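Local atomic coordinates of fucolectin-related protein (Streptococcus pneumoniae, PDB entry 2WMF), a protein that probably hydrolyses fucosylated blood group antigen glycans of the host, as the catalytic module of a family 98 glycoside hydrolase. Residues 77-82 against 87-92; 99-104 against 115-120. All blocks are in the same frame, centred on the assembly; numbering follows the deposited sequence.

Interaction 1 (77-82 against 87-92); sequences ELHPAK and TSCIPR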
loop_
_atom_site.group_PDB
_atom_site.type_symbol
_atom_site.label_atom_id
_atom_site.label_comp_id
_atom_site.label_asym_id
_atom_site.label_seq_id
_atom_site.Cartn_x
_atom_site.Cartn_y
_atom_site.Cartn_z
ATOM N N GLU A 77 14.143 -3.033 5.598
ATOM C CA GLU A 77 14.796 -2.568 4.359
ATOM C C GLU A 77 15.994 -1.693 4.762
ATOM O O GLU A 77 15.901 -0.894 5.695
ATOM C CB GLU A 77 13.823 -1.725 3.505
ATOM C CG GLU A 77 14.562 -0.845 2.470
ATOM C CD GLU A 77 13.711 0.189 1.777
ATOM O OE1 GLU A 77 12.576 -0.116 1.408
ATOM O OE2 GLU A 77 14.201 1.340 1.535
ATOM N N LEU A 78 17.126 -1.936 4.108
ATOM C CA LEU A 78 18.341 -1.187 4.334
ATOM C C LEU A 78 18.667 -0.410 3.085
ATOM O O LEU A 78 19.049 -0.972 2.099
ATOM C CB LEU A 78 19.504 -2.117 4.701
ATOM C CG LEU A 78 19.381 -2.816 6.073
ATOM C CD1 LEU A 78 20.447 -3.959 6.145
ATOM C CD2 LEU A 78 19.574 -1.855 7.251
ATOM N N HIS A 79 18.492 0.912 3.157
ATOM C CA HIS A 79 18.707 1.823 2.047
ATOM C C HIS A 79 19.981 2.641 2.335
ATOM O O HIS A 79 20.050 3.332 3.341
ATOM C CB HIS A 79 17.506 2.792 1.883
ATOM C CG HIS A 79 17.485 3.507 0.559
ATOM N ND1 HIS A 79 18.621 4.000 -0.058
ATOM C CD2 HIS A 79 16.452 3.800 -0.268
ATOM C CE1 HIS A 79 18.274 4.547 -1.219
ATOM N NE2 HIS A 79 16.967 4.422 -1.375
ATOM N N PRO A 80 20.987 2.541 1.458
ATOM C CA PRO A 80 22.256 3.184 1.784
ATOM C C PRO A 80 22.164 4.708 1.840
ATOM O O PRO A 80 22.957 5.333 2.544
ATOM C CB PRO A 80 23.202 2.700 0.668
ATOM C CG PRO A 80 22.284 2.356 -0.495
ATOM C CD PRO A 80 21.027 1.834 0.157
ATOM N N ALA A 81 21.200 5.287 1.119
ATOM C CA ALA A 81 20.840 6.710 1.310
ATOM C C ALA A 81 22.075 7.626 1.289
ATOM O O ALA A 81 22.751 7.678 0.276
ATOM C CB ALA A 81 20.015 6.889 2.597
ATOM N N LYS A 82 22.418 8.267 2.414
ATOM C CA LYS A 82 23.483 9.314 2.403
ATOM C C LYS A 82 24.895 8.743 2.225
ATOM O O LYS A 82 25.828 9.485 1.954
ATOM C CB LYS A 82 23.445 10.163 3.664
ATOM C CG LYS A 82 22.169 10.959 3.867
ATOM C CD LYS A 82 22.211 11.673 5.183
ATOM C CE LYS A 82 23.199 12.858 5.152
ATOM N NZ LYS A 82 23.267 13.490 6.518
ATOM N N THR A 87 25.507 11.230 -5.314
ATOM C CA THR A 87 24.148 11.621 -5.001
ATOM C C THR A 87 23.514 10.712 -3.948
ATOM O O THR A 87 23.494 9.471 -4.135
ATOM C CB THR A 87 23.285 11.569 -6.272
ATOM O OG1 THR A 87 23.910 12.302 -7.330
ATOM C CG2 THR A 87 21.905 12.130 -6.018
ATOM N N SER A 88 23.015 11.304 -2.854
ATOM C CA SER A 88 22.284 10.544 -1.824
ATOM C C SER A 88 21.195 9.687 -2.491
ATOM O O SER A 88 20.478 10.141 -3.393
ATOM C CB SER A 88 21.664 11.478 -0.775
ATOM O OG SER A 88 20.864 10.768 0.176
ATOM N N CYS A 89 21.124 8.437 -2.054
ATOM C CA CYS A 89 20.151 7.420 -2.470
ATOM C C CYS A 89 20.388 6.771 -3.809
ATOM O O CYS A 89 19.616 5.864 -4.177
ATOM C CB CYS A 89 18.692 7.903 -2.391
ATOM S SG CYS A 89 18.124 8.344 -0.724
ATOM N N ILE A 90 21.425 7.188 -4.540
ATOM C CA ILE A 90 21.742 6.603 -5.852
ATOM C C ILE A 90 22.962 5.690 -5.692
ATOM O O ILE A 90 24.073 6.183 -5.535
ATOM C CB ILE A 90 21.954 7.679 -6.962
ATOM C CG1 ILE A 90 20.738 8.620 -6.999
ATOM C CG2 ILE A 90 22.179 7.021 -8.327
ATOM C CD1 ILE A 90 20.678 9.597 -8.196
ATOM N N PRO A 91 22.727 4.357 -5.673
ATOM C CA PRO A 91 23.717 3.383 -5.176
ATOM C C PRO A 91 24.807 2.963 -6.170
ATOM O O PRO A 91 24.947 1.775 -6.555
ATOM C CB PRO A 91 22.821 2.201 -4.748
ATOM C CG PRO A 91 21.761 2.177 -5.746
ATOM C CD PRO A 91 21.440 3.681 -5.958
ATOM N N ARG A 92 25.601 3.947 -6.581
ATOM C CA ARG A 92 26.788 3.677 -7.359
ATOM C C ARG A 92 27.773 2.849 -6.523
ATOM O O ARG A 92 28.063 3.164 -5.376
ATOM C CB ARG A 92 27.445 4.986 -7.767
ATOM C CG ARG A 92 28.668 4.834 -8.678
ATOM C CD ARG A 92 29.309 6.177 -9.085
ATOM N NE ARG A 92 29.830 6.906 -7.930
ATOM C CZ ARG A 92 31.101 6.893 -7.514
ATOM N NH1 ARG A 92 32.026 6.183 -8.168
ATOM N NH2 ARG A 92 31.459 7.601 -6.438
#

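Interaction 2 (99-104 against 115-120); sequences EWYVKM and VFLVIM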
loop_
_atom_site.group_PDB
_atom_site.type_symbol
_atom_site.label_atom_id
_atom_site.label_comp_id
_atom_site.label_asym_id
_atom_site.label_seq_id
_atom_site.Cartn_x
_atom_site.Cartn_y
_atom_site.Cartn_z
ATOM N N GLU A 99 31.128 -1.463 2.128
ATOM C CA GLU A 99 31.470 -1.466 3.547
ATOM C C GLU A 99 30.217 -1.282 4.408
ATOM O O GLU A 99 30.040 -1.975 5.425
ATOM C CB GLU A 99 32.521 -0.378 3.853
ATOM C CG GLU A 99 33.895 -0.960 3.822
ATOM C CD GLU A 99 35.037 0.038 3.712
ATOM O OE1 GLU A 99 34.831 1.264 3.937
ATOM O OE2 GLU A 99 36.166 -0.442 3.376
ATOM N N TRP A 100 29.355 -0.350 3.992
ATOM C CA TRP A 100 28.118 -0.088 4.707
ATOM C C TRP A 100 27.183 -1.295 4.651
ATOM O O TRP A 100 26.638 -1.686 5.678
ATOM C CB TRP A 100 27.408 1.152 4.143
ATOM C CG TRP A 100 26.194 1.550 4.952
ATOM C CD1 TRP A 100 26.179 2.312 6.073
ATOM C CD2 TRP A 100 24.820 1.201 4.682
ATOM N NE1 TRP A 100 24.884 2.458 6.534
ATOM C CE2 TRP A 100 24.031 1.799 5.692
ATOM C CE3 TRP A 100 24.187 0.439 3.692
ATOM C CZ2 TRP A 100 22.639 1.660 5.739
ATOM C CZ3 TRP A 100 22.807 0.317 3.736
ATOM C CH2 TRP A 100 22.050 0.920 4.743
ATOM N N TYR A 101 26.992 -1.867 3.460
ATOM C CA TYR A 101 26.147 -3.076 3.334
ATOM C C TYR A 101 26.629 -4.186 4.283
ATOM O O TYR A 101 25.833 -4.779 4.991
ATOM C CB TYR A 101 26.159 -3.618 1.911
ATOM C CG TYR A 101 25.362 -2.834 0.861
ATOM C CD1 TYR A 101 24.084 -2.332 1.118
ATOM C CD2 TYR A 101 25.883 -2.654 -0.409
ATOM C CE1 TYR A 101 23.375 -1.643 0.126
ATOM C CE2 TYR A 101 25.179 -1.964 -1.404
ATOM C CZ TYR A 101 23.928 -1.458 -1.117
ATOM O OH TYR A 101 23.260 -0.798 -2.118
ATOM N N VAL A 102 27.937 -4.423 4.275
ATOM C CA VAL A 102 28.557 -5.472 5.092
ATOM C C VAL A 102 28.426 -5.165 6.572
ATOM O O VAL A 102 28.048 -6.046 7.355
ATOM C CB VAL A 102 30.035 -5.719 4.680
ATOM C CG1 VAL A 102 30.745 -6.647 5.703
ATOM C CG2 VAL A 102 30.109 -6.308 3.250
ATOM N N LYS A 103 28.693 -3.932 6.963
ATOM C CA LYS A 103 28.445 -3.488 8.347
ATOM C C LYS A 103 27.028 -3.818 8.795
ATOM O O LYS A 103 26.810 -4.369 9.852
ATOM C CB LYS A 103 28.719 -1.972 8.501
ATOM C CG LYS A 103 28.432 -1.397 9.892
ATOM C CD LYS A 103 28.392 0.132 9.825
ATOM C CE LYS A 103 27.861 0.756 11.101
ATOM N NZ LYS A 103 28.935 0.947 12.113
ATOM N N MET A 104 26.043 -3.448 7.974
ATOM C CA MET A 104 24.654 -3.655 8.333
ATOM C C MET A 104 24.256 -5.143 8.325
ATOM O O MET A 104 23.480 -5.596 9.169
ATOM C CB MET A 104 23.741 -2.811 7.430
ATOM C CG MET A 104 23.976 -1.323 7.613
ATOM S SD MET A 104 23.895 -0.701 9.312
ATOM C CE MET A 104 22.330 -1.285 9.945
ATOM N N VAL A 115 16.600 -8.948 6.602
ATOM C CA VAL A 115 16.810 -7.725 5.872
ATOM C C VAL A 115 16.778 -7.882 4.354
ATOM O O VAL A 115 17.053 -8.955 3.806
ATOM C CB VAL A 115 18.128 -7.028 6.304
ATOM C CG1 VAL A 115 18.114 -6.656 7.806
ATOM C CG2 VAL A 115 19.367 -7.892 5.924
ATOM N N PHE A 116 16.420 -6.767 3.688
ATOM C CA PHE A 116 16.551 -6.588 2.245
ATOM C C PHE A 116 17.405 -5.333 1.989
ATOM O O PHE A 116 17.226 -4.359 2.674
ATOM C CB PHE A 116 15.156 -6.319 1.624
ATOM C CG PHE A 116 14.264 -7.537 1.560
ATOM C CD1 PHE A 116 14.068 -8.201 0.374
ATOM C CD2 PHE A 116 13.583 -7.966 2.693
ATOM C CE1 PHE A 116 13.223 -9.319 0.302
ATOM C CE2 PHE A 116 12.727 -9.102 2.644
ATOM C CZ PHE A 116 12.579 -9.778 1.445
ATOM N N LEU A 117 18.304 -5.402 1.008
ATOM C CA LEU A 117 19.191 -4.298 0.643
ATOM C C LEU A 117 18.649 -3.592 -0.592
ATOM O O LEU A 117 18.294 -4.239 -1.561
ATOM C CB LEU A 117 20.599 -4.781 0.300
ATOM C CG LEU A 117 21.361 -5.653 1.290
ATOM C CD1 LEU A 117 22.748 -5.976 0.694
ATOM C CD2 LEU A 117 21.418 -4.942 2.624
ATOM N N VAL A 118 18.598 -2.262 -0.552
ATOM C CA VAL A 118 18.307 -1.462 -1.751
ATOM C C VAL A 118 19.614 -1.344 -2.528
ATOM O O VAL A 118 20.557 -0.699 -2.050
ATOM C CB VAL A 118 17.787 -0.056 -1.424
ATOM C CG1 VAL A 118 17.522 0.707 -2.725
ATOM C CG2 VAL A 118 16.515 -0.105 -0.504
ATOM N N ILE A 119 19.683 -2.010 -3.671
ATOM C CA ILE A 119 20.897 -2.020 -4.513
ATOM C C ILE A 119 20.754 -1.317 -5.854
ATOM O O ILE A 119 21.746 -1.152 -6.559
ATOM C CB ILE A 119 21.483 -3.436 -4.712
ATOM C CG1 ILE A 119 20.584 -4.293 -5.623
ATOM C CG2 ILE A 119 21.711 -4.121 -3.296
ATOM C CD1 ILE A 119 21.240 -5.590 -6.030
ATOM N N MET A 120 19.528 -0.909 -6.204
ATOM C CA MET A 120 19.266 -0.179 -7.427
ATOM C C MET A 120 18.277 0.960 -7.159
ATOM O O MET A 120 17.322 0.771 -6.423
ATOM C CB MET A 120 18.640 -1.086 -8.512
ATOM C CG MET A 120 19.564 -2.136 -9.158
ATOM S SD MET A 120 18.713 -3.123 -10.380
ATOM C CE MET A 120 18.688 -2.008 -11.793
#

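Interaction 1 (77-82 against 87-92)
Cys89 fits into the bend that 77-82 makes as it leaves its strand, and its backbone N donates a hydrogen bond to Ala81 O at 2.9 Å. The bond is nearly straight at the hydrogen (165°), yet the donor stands well above the plane of the carbonyl. Packing is tightest around this bond. With SG beside its own backbone N (chi1 -62°), Cys89 brings the sulfur to the His79 ring at an oblique angle, 4.3 Å from the centroid, and to 4.1 Å from Ala81 CB. The edge of the same imidazole meets Cys89 O, which lies near the ring plane, 3.5 Å from CE1. That carbonyl oxygen is buried here without a hydrogen-bond partner. Ala81 N donates to His79 ND1 (3.1 Å), helping to fix the ring's rotation. Also on the buried side, Pro80 CG and Pro91 CB touch lightly at 4.3 Å. Toward the periphery the contact loosens. Ser88 OG comes no nearer than 3.5 Å to Ala81 C, while Lys82 sends NZ to Asn47 OD1 and Trp504 O. Thr87 to Ile90 form a type II beta turn, folded back on the residues that follow the C-terminal end of barrel strand 74-79: a beta-alpha loop of a (beta/alpha)8 barrel.

Interaction 2 (99-104 against 115-120)
Tyr101 reaches from helix 95-111 to Leu117, Val118 and Ile119 of strand 115-121, joining the helix to the second strand of a beta-alpha-beta unit in the (beta/alpha)8 barrel. The two short segments run almost exactly antiparallel (174°), with axes 10.6 Å apart, and the tyrosine side chain bridges the space between them. CG of Tyr101 lies beside the backbone N, anti to the carbonyl carbon (chi1 -74°), which directs the ring at the strand. Its inner end crosses Leu117 at a slant, and both methyls of the leucine come up to one ring atom: Leu117 CD1 lies 3.9 Å and Leu117 CD2 4.0 Å from Tyr101 CD1. Farther out, Ile119 lies roughly perpendicular to the tyrosine, and its CG2 branch approaches Tyr101 CZ to 4.1 Å. The ring is thus bordered by leucine near its root and by isoleucine near its hydroxyl, while Trp132 meets it from outside the two segments and Pro80 also touches this side chain. Val118 O sits at the ring edge, close to the ring plane and 3.6 Å from Tyr101 CZ. The polar end of Tyr101 is satisfied within this buried contact: OH donates to Val118 O at 2.7 Å, with the donor tilted 21° from the carbonyl plane.

In the fold
Interactions 1 and 2 follow one another along a single beta-alpha-beta crossover, from strand 74-79 through its loop and helix 95-111 to strand 115-121, and their centres lie 9 Å apart. The two strands are parallel neighbours in the barrel: Leu78 N probably bonds to Phe116 O at 2.8 Å, and Val118 N to Leu78 O at 3.0 Å. Pro80 links the contacts directly, since its CD packs 3.4 Å from Val118 O, the oxygen that accepts the Tyr101 hydroxyl bond. Interaction 1 lies at the C-terminal strand ends, where TIM-barrel glycosidases generally have their active sites, whereas interaction 2 holds the outer helix against the barrel wall.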